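Local coordinates for putative uronate isomerase (Thermotoga maritima, PDB 4NAR), which is of uncertain function but may have lactate racemase-like activity, at residues K31-H36 against E140-I145; A144-N149 against R217-N222; G161-V166 against E243-A248. All blocks are in the same frame, centred on the assembly; numbering follows the deposited sequence.

Contact 1: residues K31-H36 against E140-I145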
ATOM      1  N   LYS A  31       1.546  13.149 -26.154  1.00 28.43           N
ATOM      2  CA  LYS A  31       1.037  13.244 -24.780  1.00 27.92           C
ATOM      3  C   LYS A  31       1.085  11.880 -24.066  1.00 24.58           C
ATOM      4  O   LYS A  31       0.477  10.901 -24.524  1.00 20.58           O
ATOM      5  CB  LYS A  31      -0.410  13.752 -24.794  1.00 37.53           C
ATOM      6  CG  LYS A  31      -0.617  15.220 -24.456  1.00 43.46           C
ATOM      7  CD  LYS A  31      -1.615  15.322 -23.298  1.00 51.99           C
ATOM      8  CE  LYS A  31      -2.579  16.495 -23.433  1.00 56.51           C
ATOM      9  NZ  LYS A  31      -3.564  16.476 -22.296  1.00 52.53           N
ATOM     10  N   VAL A  32       1.782  11.835 -22.932  1.00 25.39           N
ATOM     11  CA  VAL A  32       1.970  10.612 -22.162  1.00 20.22           C
ATOM     12  C   VAL A  32       1.630  10.849 -20.679  1.00 23.14           C
ATOM     13  O   VAL A  32       1.808  11.954 -20.166  1.00 16.49           O
ATOM     14  CB  VAL A  32       3.437  10.140 -22.313  1.00 27.26           C
ATOM     15  CG1 VAL A  32       4.049   9.709 -20.990  1.00 30.90           C
ATOM     16  CG2 VAL A  32       3.550   9.050 -23.368  1.00 28.52           C
ATOM     17  N   LEU A  33       1.126   9.820 -19.994  1.00 22.45           N
ATOM     18  CA  LEU A  33       0.871   9.909 -18.556  1.00 20.71           C
ATOM     19  C   LEU A  33       1.631   8.823 -17.808  1.00 21.28           C
ATOM     20  O   LEU A  33       1.567   7.632 -18.175  1.00 23.00           O
ATOM     21  CB  LEU A  33      -0.631   9.788 -18.249  1.00 13.47           C
ATOM     22  CG  LEU A  33      -1.080   9.775 -16.775  1.00 18.79           C
ATOM     23  CD1 LEU A  33      -0.701  11.072 -16.063  1.00 14.45           C
ATOM     24  CD2 LEU A  33      -2.579   9.529 -16.645  1.00 15.75           C
ATOM     25  N   VAL A  34       2.345   9.228 -16.756  1.00 16.68           N
ATOM     26  CA  VAL A  34       3.023   8.269 -15.898  1.00 13.02           C
ATOM     27  C   VAL A  34       2.410   8.292 -14.506  1.00 15.61           C
ATOM     28  O   VAL A  34       2.494   9.297 -13.785  1.00 17.54           O
ATOM     29  CB  VAL A  34       4.562   8.507 -15.821  1.00 23.13           C
ATOM     30  CG1 VAL A  34       5.219   7.517 -14.843  1.00 16.43           C
ATOM     31  CG2 VAL A  34       5.189   8.388 -17.201  1.00 13.96           C
ATOM     32  N   VAL A  35       1.783   7.175 -14.143  1.00 16.05           N
ATOM     33  CA  VAL A  35       1.228   6.972 -12.810  1.00 19.10           C
ATOM     34  C   VAL A  35       2.283   6.234 -11.970  1.00 23.22           C
ATOM     35  O   VAL A  35       2.793   5.179 -12.386  1.00 19.74           O
ATOM     36  CB  VAL A  35      -0.118   6.187 -12.878  1.00 11.42           C
ATOM     37  CG1 VAL A  35      -0.688   5.968 -11.488  1.00 11.08           C
ATOM     38  CG2 VAL A  35      -1.140   6.937 -13.751  1.00 11.62           C
ATOM     39  N   HIS A  36       2.625   6.796 -10.805  1.00 19.86           N
ATOM     40  CA  HIS A  36       3.737   6.296  -9.992  1.00 18.75           C
ATOM     41  C   HIS A  36       3.362   6.194  -8.516  1.00 18.15           C
ATOM     42  O   HIS A  36       2.358   6.771  -8.079  1.00 16.33           O
ATOM     43  CB  HIS A  36       4.966   7.218 -10.124  1.00 17.52           C
ATOM     44  CG  HIS A  36       4.679   8.657  -9.783  1.00 17.48           C
ATOM     45  ND1 HIS A  36       4.764   9.149  -8.500  1.00 18.16           N
ATOM     46  CD2 HIS A  36       4.290   9.694 -10.567  1.00 12.51           C
ATOM     47  CE1 HIS A  36       4.435  10.435  -8.504  1.00 15.83           C
ATOM     48  NE2 HIS A  36       4.148  10.787  -9.741  1.00 19.60           N
ATOM     49  N   GLU A 140      -8.277  11.298 -20.362  1.00 22.72           N
ATOM     50  CA  GLU A 140      -7.925  12.408 -21.250  1.00 29.99           C
ATOM     51  C   GLU A 140      -7.198  11.905 -22.500  1.00 28.91           C
ATOM     52  O   GLU A 140      -6.958  10.702 -22.634  1.00 26.75           O
ATOM     53  CB  GLU A 140      -7.090  13.442 -20.501  1.00 26.27           C
ATOM     54  CG  GLU A 140      -7.548  13.585 -19.068  1.00 30.03           C
ATOM     55  CD  GLU A 140      -7.603  15.020 -18.611  1.00 42.77           C
ATOM     56  OE1 GLU A 140      -6.816  15.840 -19.145  1.00 49.35           O
ATOM     57  OE2 GLU A 140      -8.438  15.321 -17.722  1.00 44.72           O
ATOM     58  N   ASP A 141      -6.861  12.815 -23.412  1.00 26.29           N
ATOM     59  CA  ASP A 141      -6.248  12.421 -24.685  1.00 31.98           C
ATOM     60  C   ASP A 141      -4.781  11.976 -24.566  1.00 32.42           C
ATOM     61  O   ASP A 141      -3.886  12.611 -25.129  1.00 38.26           O
ATOM     62  CB  ASP A 141      -6.386  13.550 -25.724  1.00 47.61           C
ATOM     63  CG  ASP A 141      -5.826  14.897 -25.224  1.00 71.25           C
ATOM     64  OD1 ASP A 141      -5.379  14.978 -24.054  1.00 76.33           O
ATOM     65  OD2 ASP A 141      -5.843  15.885 -26.004  1.00 81.74           O
ATOM     66  N   PHE A 142      -4.522  10.884 -23.852  1.00 28.78           N
ATOM     67  CA  PHE A 142      -3.152  10.372 -23.784  1.00 26.93           C
ATOM     68  C   PHE A 142      -2.894   9.304 -24.837  1.00 28.33           C
ATOM     69  O   PHE A 142      -3.786   8.532 -25.184  1.00 33.94           O
ATOM     70  CB  PHE A 142      -2.797   9.853 -22.383  1.00 25.72           C
ATOM     71  CG  PHE A 142      -2.646  10.945 -21.361  1.00 25.89           C
ATOM     72  CD1 PHE A 142      -1.576  11.840 -21.436  1.00 16.11           C
ATOM     73  CD2 PHE A 142      -3.586  11.098 -20.341  1.00 25.98           C
ATOM     74  CE1 PHE A 142      -1.440  12.877 -20.507  1.00 22.86           C
ATOM     75  CE2 PHE A 142      -3.462  12.135 -19.394  1.00 27.03           C
ATOM     76  CZ  PHE A 142      -2.386  13.025 -19.478  1.00 26.68           C
ATOM     77  N   ASP A 143      -1.672   9.273 -25.355  1.00 27.80           N
ATOM     78  CA  ASP A 143      -1.302   8.260 -26.334  1.00 28.91           C
ATOM     79  C   ASP A 143      -0.836   6.993 -25.626  1.00 26.44           C
ATOM     80  O   ASP A 143      -0.959   5.888 -26.159  1.00 30.00           O
ATOM     81  CB  ASP A 143      -0.209   8.787 -27.266  1.00 29.42           C
ATOM     82  CG  ASP A 143      -0.693   9.924 -28.146  1.00 41.33           C
ATOM     83  OD1 ASP A 143      -0.011  10.980 -28.177  1.00 42.75           O
ATOM     84  OD2 ASP A 143      -1.753   9.760 -28.803  1.00 43.47           O
ATOM     85  N   ALA A 144      -0.288   7.160 -24.427  1.00 18.50           N
ATOM     86  CA  ALA A 144       0.116   6.022 -23.621  1.00 20.36           C
ATOM     87  C   ALA A 144       0.072   6.390 -22.153  1.00 21.93           C
ATOM     88  O   ALA A 144       0.325   7.545 -21.771  1.00 24.93           O
ATOM     89  CB  ALA A 144       1.506   5.530 -24.007  1.00 15.07           C
ATOM     90  N   ILE A 145      -0.280   5.400 -21.337  1.00 17.81           N
ATOM     91  CA  ILE A 145      -0.270   5.560 -19.897  1.00 15.96           C
ATOM     92  C   ILE A 145       0.597   4.459 -19.312  1.00 18.21           C
ATOM     93  O   ILE A 145       0.367   3.271 -19.566  1.00 18.70           O
ATOM     94  CB  ILE A 145      -1.671   5.459 -19.313  1.00 12.85           C
ATOM     95  CG1 ILE A 145      -2.609   6.430 -20.033  1.00 19.13           C
ATOM     96  CG2 ILE A 145      -1.625   5.771 -17.820  1.00 15.53           C
ATOM     97  CD1 ILE A 145      -3.999   6.522 -19.413  1.00 18.02           C
TER
HETATM   98  O   HOH W   1      -4.020  17.367 -19.462  1.00 39.30           O
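With CG of Phe142 turned anti to its carbonyl carbon (chi1 -71°), the ring lies against Leu33, while bends at chi2 and chi3 of Lys31 bring the ammonium round to Asp141. Leu33 CB sits over the middle of the Phe142 ring, 3.6 Å from its centroid and practically on the ring normal, a CH-pi contact; Leu33 CD2 touches the same ring at CE2. The lysine chain crosses the phenyl group obliquely, its CD 3.7 Å from Phe142 CE1. At its end, Lys31 NZ forms a salt bridge with Asp141 OD1 at 2.9 Å, using the syn lone pair, the one on the side of OD2. A water links this ammonium to Glu140 OE1, and the Phe142 ring adds a longer, off-centre cation-pi contact. All this happens where a loop becomes strand 144-150, the parallel neighbour of strand 31-36 in a mixed sheet; both strands fall in the part of the chain that matches the lactate racemase N-terminal family. Asp141 is the centre of an inverse gamma turn, closed by Phe142 N bonding to Glu140 O. Past the turn, Asp143 N donates to Lys31 O at 2.8 Å, and Leu33 N reaches Ala144 O at 3.0 Å. Asp143 OD1 accepts the backbone N-H of Lys30 and, weakly, that of Lys31. Leu33 and Ile145 run side by side on the phenyl side of the sheet, with Leu33 CD2 4.1 Å from Ile145 CG2.

Contact 2: residues A144-N149 against R217-N222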
ATOM      1  N   ALA A 144      -0.288   7.160 -24.427  1.00 18.50           N
ATOM      2  CA  ALA A 144       0.116   6.022 -23.621  1.00 20.36           C
ATOM      3  C   ALA A 144       0.072   6.390 -22.153  1.00 21.93           C
ATOM      4  O   ALA A 144       0.325   7.545 -21.771  1.00 24.93           O
ATOM      5  CB  ALA A 144       1.506   5.530 -24.007  1.00 15.07           C
ATOM      6  N   ILE A 145      -0.280   5.400 -21.337  1.00 17.81           N
ATOM      7  CA  ILE A 145      -0.270   5.560 -19.897  1.00 15.96           C
ATOM      8  C   ILE A 145       0.597   4.459 -19.312  1.00 18.21           C
ATOM      9  O   ILE A 145       0.367   3.271 -19.566  1.00 18.70           O
ATOM     10  CB  ILE A 145      -1.671   5.459 -19.313  1.00 12.85           C
ATOM     11  CG1 ILE A 145      -2.609   6.430 -20.033  1.00 19.13           C
ATOM     12  CG2 ILE A 145      -1.625   5.771 -17.820  1.00 15.53           C
ATOM     13  CD1 ILE A 145      -3.999   6.522 -19.413  1.00 18.02           C
ATOM     14  N   PHE A 146       1.594   4.860 -18.529  1.00 19.60           N
ATOM     15  CA  PHE A 146       2.555   3.931 -17.964  1.00 15.65           C
ATOM     16  C   PHE A 146       2.350   3.889 -16.474  1.00 15.50           C
ATOM     17  O   PHE A 146       2.445   4.908 -15.799  1.00 22.72           O
ATOM     18  CB  PHE A 146       3.965   4.418 -18.267  1.00 19.31           C
ATOM     19  CG  PHE A 146       4.210   4.652 -19.731  1.00 19.69           C
ATOM     20  CD1 PHE A 146       4.101   5.924 -20.268  1.00 21.67           C
ATOM     21  CD2 PHE A 146       4.535   3.589 -20.576  1.00 19.72           C
ATOM     22  CE1 PHE A 146       4.324   6.145 -21.628  1.00 25.96           C
ATOM     23  CE2 PHE A 146       4.752   3.799 -21.929  1.00 18.07           C
ATOM     24  CZ  PHE A 146       4.651   5.082 -22.457  1.00 20.47           C
ATOM     25  N   PHE A 147       2.043   2.717 -15.956  1.00 17.81           N
ATOM     26  CA  PHE A 147       1.859   2.576 -14.528  1.00 19.15           C
ATOM     27  C   PHE A 147       3.099   1.867 -13.962  1.00 18.55           C
ATOM     28  O   PHE A 147       3.288   0.664 -14.186  1.00 22.67           O
ATOM     29  CB  PHE A 147       0.621   1.728 -14.230  1.00 11.47           C
ATOM     30  CG  PHE A 147      -0.678   2.301 -14.751  1.00 19.45           C
ATOM     31  CD1 PHE A 147      -1.555   2.970 -13.894  1.00 16.24           C
ATOM     32  CD2 PHE A 147      -1.052   2.132 -16.095  1.00 20.80           C
ATOM     33  CE1 PHE A 147      -2.782   3.480 -14.369  1.00 16.84           C
ATOM     34  CE2 PHE A 147      -2.264   2.635 -16.576  1.00 13.39           C
ATOM     35  CZ  PHE A 147      -3.133   3.302 -15.712  1.00 16.15           C
ATOM     36  N   ILE A 148       3.945   2.602 -13.245  1.00 17.45           N
ATOM     37  CA  ILE A 148       5.107   1.998 -12.601  1.00 17.00           C
ATOM     38  C   ILE A 148       4.683   1.593 -11.189  1.00 18.13           C
ATOM     39  O   ILE A 148       4.548   2.433 -10.283  1.00 16.35           O
ATOM     40  CB  ILE A 148       6.305   2.974 -12.540  1.00 17.00           C
ATOM     41  CG1 ILE A 148       6.567   3.580 -13.925  1.00 21.08           C
ATOM     42  CG2 ILE A 148       7.545   2.264 -12.003  1.00 24.00           C
ATOM     43  CD1 ILE A 148       7.614   4.690 -13.932  1.00 22.19           C
ATOM     44  N   ASN A 149       4.445   0.303 -10.996  1.00 18.89           N
ATOM     45  CA  ASN A 149       3.960  -0.176  -9.705  1.00 17.36           C
ATOM     46  C   ASN A 149       4.985  -1.125  -9.076  1.00 12.62           C
ATOM     47  O   ASN A 149       5.962  -1.500  -9.721  1.00 17.76           O
ATOM     48  CB  ASN A 149       2.598  -0.856  -9.896  1.00 17.28           C
ATOM     49  CG  ASN A 149       2.628  -1.925 -10.998  1.00 19.57           C
ATOM     50  OD1 ASN A 149       2.741  -3.119 -10.703  1.00 21.28           O
ATOM     51  ND2 ASN A 149       2.513  -1.498 -12.271  1.00 16.38           N
ATOM     52  N   ARG A 217      -3.098   3.468 -24.996  1.00 22.83           N
ATOM     53  CA  ARG A 217      -2.467   2.177 -24.694  1.00 23.80           C
ATOM     54  C   ARG A 217      -1.949   2.207 -23.253  1.00 22.62           C
ATOM     55  O   ARG A 217      -1.328   3.192 -22.836  1.00 22.96           O
ATOM     56  CB  ARG A 217      -1.295   1.900 -25.641  1.00 26.06           C
ATOM     57  CG  ARG A 217      -1.669   1.747 -27.119  1.00 24.60           C
ATOM     58  CD  ARG A 217      -0.427   1.393 -27.944  1.00 33.61           C
ATOM     59  NE  ARG A 217       0.111   0.075 -27.593  1.00 35.33           N
ATOM     60  CZ  ARG A 217       1.232  -0.442 -28.093  1.00 33.37           C
ATOM     61  NH1 ARG A 217       1.959   0.254 -28.969  1.00 31.95           N
ATOM     62  NH2 ARG A 217       1.629  -1.655 -27.709  1.00 29.24           N
ATOM     63  N   SER A 218      -2.190   1.135 -22.499  1.00 23.53           N
ATOM     64  CA  SER A 218      -1.847   1.099 -21.070  1.00 20.69           C
ATOM     65  C   SER A 218      -0.749   0.102 -20.718  1.00 23.90           C
ATOM     66  O   SER A 218      -0.875  -1.089 -21.001  1.00 24.55           O
ATOM     67  CB  SER A 218      -3.078   0.728 -20.246  1.00 23.41           C
ATOM     68  OG  SER A 218      -3.975   1.815 -20.205  1.00 40.79           O
ATOM     69  N   PHE A 219       0.295   0.557 -20.041  1.00 20.77           N
ATOM     70  CA  PHE A 219       1.365  -0.361 -19.694  1.00 16.81           C
ATOM     71  C   PHE A 219       1.531  -0.532 -18.212  1.00 16.86           C
ATOM     72  O   PHE A 219       1.348   0.403 -17.436  1.00 21.66           O
ATOM     73  CB  PHE A 219       2.675   0.072 -20.349  1.00 19.85           C
ATOM     74  CG  PHE A 219       2.567   0.173 -21.842  1.00 17.14           C
ATOM     75  CD1 PHE A 219       2.683  -0.967 -22.636  1.00 19.08           C
ATOM     76  CD2 PHE A 219       2.262   1.389 -22.452  1.00 20.88           C
ATOM     77  CE1 PHE A 219       2.540  -0.892 -24.028  1.00 23.66           C
ATOM     78  CE2 PHE A 219       2.116   1.478 -23.851  1.00 28.59           C
ATOM     79  CZ  PHE A 219       2.252   0.333 -24.638  1.00 23.13           C
ATOM     80  N   THR A 220       1.838  -1.756 -17.821  1.00 21.85           N
ATOM     81  CA  THR A 220       2.244  -2.013 -16.459  1.00 18.21           C
ATOM     82  C   THR A 220       3.741  -2.269 -16.440  1.00 17.31           C
ATOM     83  O   THR A 220       4.279  -3.026 -17.262  1.00 20.84           O
ATOM     84  CB  THR A 220       1.485  -3.198 -15.813  1.00 18.38           C
ATOM     85  OG1 THR A 220       2.032  -3.443 -14.511  1.00 24.18           O
ATOM     86  CG2 THR A 220       1.591  -4.489 -16.663  1.00 12.92           C
ATOM     87  N   LEU A 221       4.416  -1.585 -15.532  1.00 16.46           N
ATOM     88  CA  LEU A 221       5.837  -1.777 -15.319  1.00 16.43           C
ATOM     89  C   LEU A 221       5.945  -2.176 -13.844  1.00 17.43           C
ATOM     90  O   LEU A 221       6.021  -1.321 -12.955  1.00 18.49           O
ATOM     91  CB  LEU A 221       6.604  -0.489 -15.659  1.00 25.23           C
ATOM     92  CG  LEU A 221       6.401  -0.002 -17.107  1.00 20.93           C
ATOM     93  CD1 LEU A 221       5.179   0.894 -17.260  1.00 26.21           C
ATOM     94  CD2 LEU A 221       7.636   0.706 -17.657  1.00 17.28           C
ATOM     95  N   ASN A 222       5.882  -3.487 -13.606  1.00 16.33           N
ATOM     96  CA  ASN A 222       5.717  -4.057 -12.273  1.00 14.61           C
ATOM     97  C   ASN A 222       7.091  -4.421 -11.678  1.00 16.97           C
ATOM     98  O   ASN A 222       7.752  -5.376 -12.110  1.00 13.75           O
ATOM     99  CB  ASN A 222       4.799  -5.286 -12.361  1.00 14.39           C
ATOM    100  CG  ASN A 222       4.232  -5.711 -11.002  1.00 24.30           C
ATOM    101  OD1 ASN A 222       4.824  -5.440  -9.944  1.00 27.91           O
ATOM    102  ND2 ASN A 222       3.069  -6.378 -11.028  1.00 12.38           N
TER
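Phe147 O takes two N-H groups: the backbone Leu221 N at 2.9 Å and, weakly, Asn149 ND2 from its own strand. The second hydrogen of that amide goes across to Thr220, with Asn149 ND2 3.0 Å from Thr220 OG1, nearly straight and close to the amide plane. What makes this possible is the first torsion of Asn149 (chi1 52°), which tucks CG between backbone N and carbonyl carbon and swings the carboxamide over the neighbouring strand. Its OD1 accepts from Gly162 N, so both ends of the amide are held and its flip is fixed. Asn222 crosses beside it with the amide planes 65° apart; the two do not hydrogen-bond, and Asn222 OD1 pairs with Thr151 OG1 instead. Beneath these side chains the strands run parallel, their axes 16° apart, and alternating bonds join them: Phe219 N to Ile145 O at 2.8 Å, then Phe147 N to Phe219 O at 2.8 Å. On the Phe146 side of the sheet, the Phe146 and Phe219 rings are near parallel but slid apart, with Phe146 CE2 3.5 Å from Phe219 CD2. Phe219 CZ lies over one face of the Arg217 guanidinium, which is salt-bridged to Glu240. Strand 31-36 flanks 144-150, strand 231-240 flanks 217-227, helix 45-58 packs on Phe146, Ile148 and Leu221, and helix 241-259 lies on Thr220 and Asn222.

Contact 3: residues G161-V166 against E243-A248; sequences GGLKIV and EGFLRA. With ACT (acetate ion), chain E; SO4 (sulfate ion), chain C.
The chain passes Phe245 of helix 241-259 at Gly162, whose positive phi (51°) leads into a short 3-10 turn at Leu163 and Lys164; the CA atoms of Gly162 and Phe245 come to 5.3 Å. Phe245 is the hub. Leu163 CD2 rests over one face of its ring, 3.8 Å from the centroid and offset toward the rim, a CH-pi contact. Ile165 CG2 comes to the ring edge, 4.0 Å from Phe245 CE2, the two side chains crossing at about a right angle. Gly162 C lies at the edge too, 3.4 Å from Phe245 CD2. The other branch of the leucine faces the helix, with Leu163 CD1 3.7 Å from Leu246 CD1. No direct hydrogen bond joins the two segments; a water accepts from Leu163 N and donates weakly to Phe245 O. Away from the helix, segment 161-166 meets two bound anions. Gly161 N donates to an acetate oxygen, O, at 3.1 Å, and the lysine chain, extended until its bend at chi4, delivers Lys164 NZ to sulfate O1 at 2.9 Å. Both ions probably came from the crystallisation liquor, yet the backbone N-H groups of Gly161 and Gly150 at the acetate, Lys164 and His154 at the sulfate, and Arg41 at both suggest an anion-binding pocket, which would be consistent with the carboxylate substrate of a lactate racemase-like enzyme.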
ATOM      1  N   GLY A 161       1.098  -3.944  -5.927  1.00 18.31           N
ATOM      2  CA  GLY A 161       1.464  -3.964  -7.335  1.00 17.93           C
ATOM      3  C   GLY A 161       0.304  -4.269  -8.259  1.00 15.80           C
ATOM      4  O   GLY A 161      -0.838  -4.455  -7.816  1.00 14.13           O
ATOM      5  N   GLY A 162       0.599  -4.331  -9.552  1.00 18.10           N
ATOM      6  CA  GLY A 162      -0.456  -4.482 -10.536  1.00 25.49           C
ATOM      7  C   GLY A 162      -1.565  -3.455 -10.354  1.00 22.66           C
ATOM      8  O   GLY A 162      -1.299  -2.261 -10.145  1.00 12.00           O
ATOM      9  N   LEU A 163      -2.812  -3.923 -10.411  1.00 19.69           N
ATOM     10  CA  LEU A 163      -3.954  -3.015 -10.371  1.00 15.51           C
ATOM     11  C   LEU A 163      -4.122  -2.285  -9.025  1.00 19.31           C
ATOM     12  O   LEU A 163      -4.963  -1.384  -8.902  1.00 18.97           O
ATOM     13  CB  LEU A 163      -5.227  -3.761 -10.773  1.00 13.86           C
ATOM     14  CG  LEU A 163      -5.181  -4.183 -12.248  1.00 16.96           C
ATOM     15  CD1 LEU A 163      -6.272  -5.229 -12.567  1.00 15.35           C
ATOM     16  CD2 LEU A 163      -5.310  -2.933 -13.150  1.00 11.39           C
ATOM     17  N   LYS A 164      -3.317  -2.643  -8.024  1.00 13.90           N
ATOM     18  CA  LYS A 164      -3.399  -1.919  -6.764  1.00 18.86           C
ATOM     19  C   LYS A 164      -2.998  -0.442  -6.959  1.00 25.24           C
ATOM     20  O   LYS A 164      -3.452   0.448  -6.229  1.00 20.87           O
ATOM     21  CB  LYS A 164      -2.564  -2.567  -5.655  1.00 21.91           C
ATOM     22  CG  LYS A 164      -2.953  -2.037  -4.262  1.00 25.13           C
ATOM     23  CD  LYS A 164      -1.781  -2.048  -3.257  1.00 28.29           C
ATOM     24  CE  LYS A 164      -2.212  -1.567  -1.845  1.00 31.06           C
ATOM     25  NZ  LYS A 164      -2.016  -0.086  -1.639  1.00 32.65           N
ATOM     26  N   ILE A 165      -2.165  -0.177  -7.961  1.00 20.23           N
ATOM     27  CA  ILE A 165      -1.831   1.195  -8.272  1.00 16.11           C
ATOM     28  C   ILE A 165      -3.042   1.980  -8.800  1.00 18.08           C
ATOM     29  O   ILE A 165      -3.098   3.206  -8.662  1.00 19.43           O
ATOM     30  CB  ILE A 165      -0.659   1.288  -9.258  1.00 20.30           C
ATOM     31  CG1 ILE A 165      -0.187   2.745  -9.376  1.00 18.71           C
ATOM     32  CG2 ILE A 165      -1.047   0.720 -10.614  1.00 14.47           C
ATOM     33  CD1 ILE A 165       1.231   2.895  -9.922  1.00 20.82           C
ATOM     34  N   VAL A 166      -4.016   1.295  -9.399  1.00 15.82           N
ATOM     35  CA  VAL A 166      -5.223   1.986  -9.832  1.00 15.16           C
ATOM     36  C   VAL A 166      -6.170   2.139  -8.634  1.00 17.47           C
ATOM     37  O   VAL A 166      -6.651   3.240  -8.343  1.00 18.66           O
ATOM     38  CB  VAL A 166      -5.944   1.239 -10.978  1.00 26.06           C
ATOM     39  CG1 VAL A 166      -7.206   2.005 -11.390  1.00 22.86           C
ATOM     40  CG2 VAL A 166      -5.009   1.031 -12.173  1.00 10.82           C
ATOM     41  N   GLU A 243      -5.220  -7.408 -19.048  1.00 17.59           N
ATOM     42  CA  GLU A 243      -4.696  -8.775 -18.935  1.00 23.95           C
ATOM     43  C   GLU A 243      -3.198  -8.766 -18.641  1.00 20.36           C
ATOM     44  O   GLU A 243      -2.679  -9.680 -17.981  1.00 23.22           O
ATOM     45  CB  GLU A 243      -4.955  -9.588 -20.218  1.00 25.51           C
ATOM     46  CG  GLU A 243      -6.418  -9.752 -20.582  1.00 30.70           C
ATOM     47  CD  GLU A 243      -7.161 -10.706 -19.638  1.00 38.94           C
ATOM     48  OE1 GLU A 243      -6.495 -11.330 -18.760  1.00 34.95           O
ATOM     49  OE2 GLU A 243      -8.412 -10.833 -19.783  1.00 28.98           O
ATOM     50  N   GLY A 244      -2.506  -7.746 -19.148  1.00 17.70           N
ATOM     51  CA  GLY A 244      -1.091  -7.598 -18.883  1.00 17.49           C
ATOM     52  C   GLY A 244      -0.837  -7.357 -17.407  1.00 22.11           C
ATOM     53  O   GLY A 244       0.121  -7.908 -16.829  1.00 24.08           O
ATOM     54  N   PHE A 245      -1.689  -6.529 -16.801  1.00 18.36           N
ATOM     55  CA  PHE A 245      -1.557  -6.185 -15.393  1.00 18.46           C
ATOM     56  C   PHE A 245      -1.642  -7.459 -14.563  1.00 25.71           C
ATOM     57  O   PHE A 245      -0.859  -7.660 -13.628  1.00 26.39           O
ATOM     58  CB  PHE A 245      -2.681  -5.241 -14.974  1.00 17.36           C
ATOM     59  CG  PHE A 245      -2.273  -3.803 -14.892  1.00 23.97           C
ATOM     60  CD1 PHE A 245      -2.469  -2.939 -15.969  1.00 29.30           C
ATOM     61  CD2 PHE A 245      -1.716  -3.298 -13.716  1.00 26.81           C
ATOM     62  CE1 PHE A 245      -2.100  -1.604 -15.878  1.00 26.22           C
ATOM     63  CE2 PHE A 245      -1.347  -1.956 -13.616  1.00 20.30           C
ATOM     64  CZ  PHE A 245      -1.548  -1.109 -14.690  1.00 22.34           C
ATOM     65  N   LEU A 246      -2.616  -8.302 -14.913  1.00 22.44           N
ATOM     66  CA  LEU A 246      -2.820  -9.603 -14.273  1.00 22.64           C
ATOM     67  C   LEU A 246      -1.597 -10.528 -14.390  1.00 20.85           C
ATOM     68  O   LEU A 246      -1.154 -11.100 -13.393  1.00 25.72           O
ATOM     69  CB  LEU A 246      -4.080 -10.277 -14.840  1.00 17.03           C
ATOM     70  CG  LEU A 246      -5.396 -10.044 -14.072  1.00 26.38           C
ATOM     71  CD1 LEU A 246      -5.422  -8.709 -13.334  1.00 20.24           C
ATOM     72  CD2 LEU A 246      -6.627 -10.152 -14.981  1.00 27.24           C
ATOM     73  N   ARG A 247      -1.052 -10.667 -15.600  1.00 20.06           N
ATOM     74  CA  ARG A 247       0.132 -11.510 -15.824  1.00 20.51           C
ATOM     75  C   ARG A 247       1.366 -11.019 -15.048  1.00 23.88           C
ATOM     76  O   ARG A 247       2.008 -11.786 -14.324  1.00 21.07           O
ATOM     77  CB  ARG A 247       0.474 -11.574 -17.316  1.00 16.68           C
ATOM     78  CG  ARG A 247      -0.520 -12.371 -18.176  1.00 21.39           C
ATOM     79  CD  ARG A 247       0.017 -12.533 -19.605  1.00 21.78           C
ATOM     80  NE  ARG A 247       0.090 -11.241 -20.285  1.00 17.47           N
ATOM     81  CZ  ARG A 247      -0.890 -10.745 -21.038  1.00 20.84           C
ATOM     82  NH1 ARG A 247      -2.006 -11.446 -21.224  1.00 20.30           N
ATOM     83  NH2 ARG A 247      -0.758  -9.557 -21.616  1.00 19.90           N
ATOM     84  N   ALA A 248       1.688  -9.735 -15.221  1.00 25.10           N
ATOM     85  CA  ALA A 248       2.835  -9.117 -14.555  1.00 21.97           C
ATOM     86  C   ALA A 248       2.737  -9.225 -13.035  1.00 20.15           C
ATOM     87  O   ALA A 248       3.749  -9.494 -12.360  1.00 21.02           O
ATOM     88  CB  ALA A 248       2.996  -7.649 -14.987  1.00 13.59           C
TER
HETATM   89  C   ACT E 504       1.203  -0.055  -5.791  1.00 20.89           C
HETATM   90  O   ACT E 504       0.729  -1.012  -5.154  1.00 31.92           O
HETATM   91  OXT ACT E 504       2.085  -0.371  -6.609  1.00 16.88           O
HETATM   92  CH3 ACT E 504       0.734   1.358  -5.567  1.00 37.02           C
HETATM   93  S   SO4 C 502       0.756   0.801   0.500  1.00 48.68           S
HETATM   94  O1  SO4 C 502       0.679  -0.051  -0.704  1.00 44.25           O
HETATM   95  O2  SO4 C 502       0.767   2.220   0.098  1.00 52.22           O
HETATM   96  O3  SO4 C 502      -0.380   0.587   1.412  1.00 38.65           O
HETATM   97  O4  SO4 C 502       2.009   0.471   1.188  1.00 60.25           O
HETATM   98  O   HOH W   2      -2.887  -6.727 -11.157  1.00 14.09           O

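How the contacts relate
Contacts 1 and 2 share Ala144 and Ile145 and are successive strand pairings of one sheet, their centres about 9 Å apart; strand 144-150 is the middle member, and Leu33 O to Phe146 N at 2.8 Å carries the pairing onward from contact 1. Contact 3 packs on the sheet, its centre about 9 Å from that of contact 2. There Phe147 CG meets Phe245 CZ at 3.5 Å, while the 2.7 Å bond from Gly162 N to Asn149 OD1 ties the two contacts together. Ile165 CD1 also reaches contact 1, 3.7 Å from Val35 O. Asn149, about 3 Å from the acetate at nearest atoms, brings contact 2 to the probable anion pocket beside contact 3.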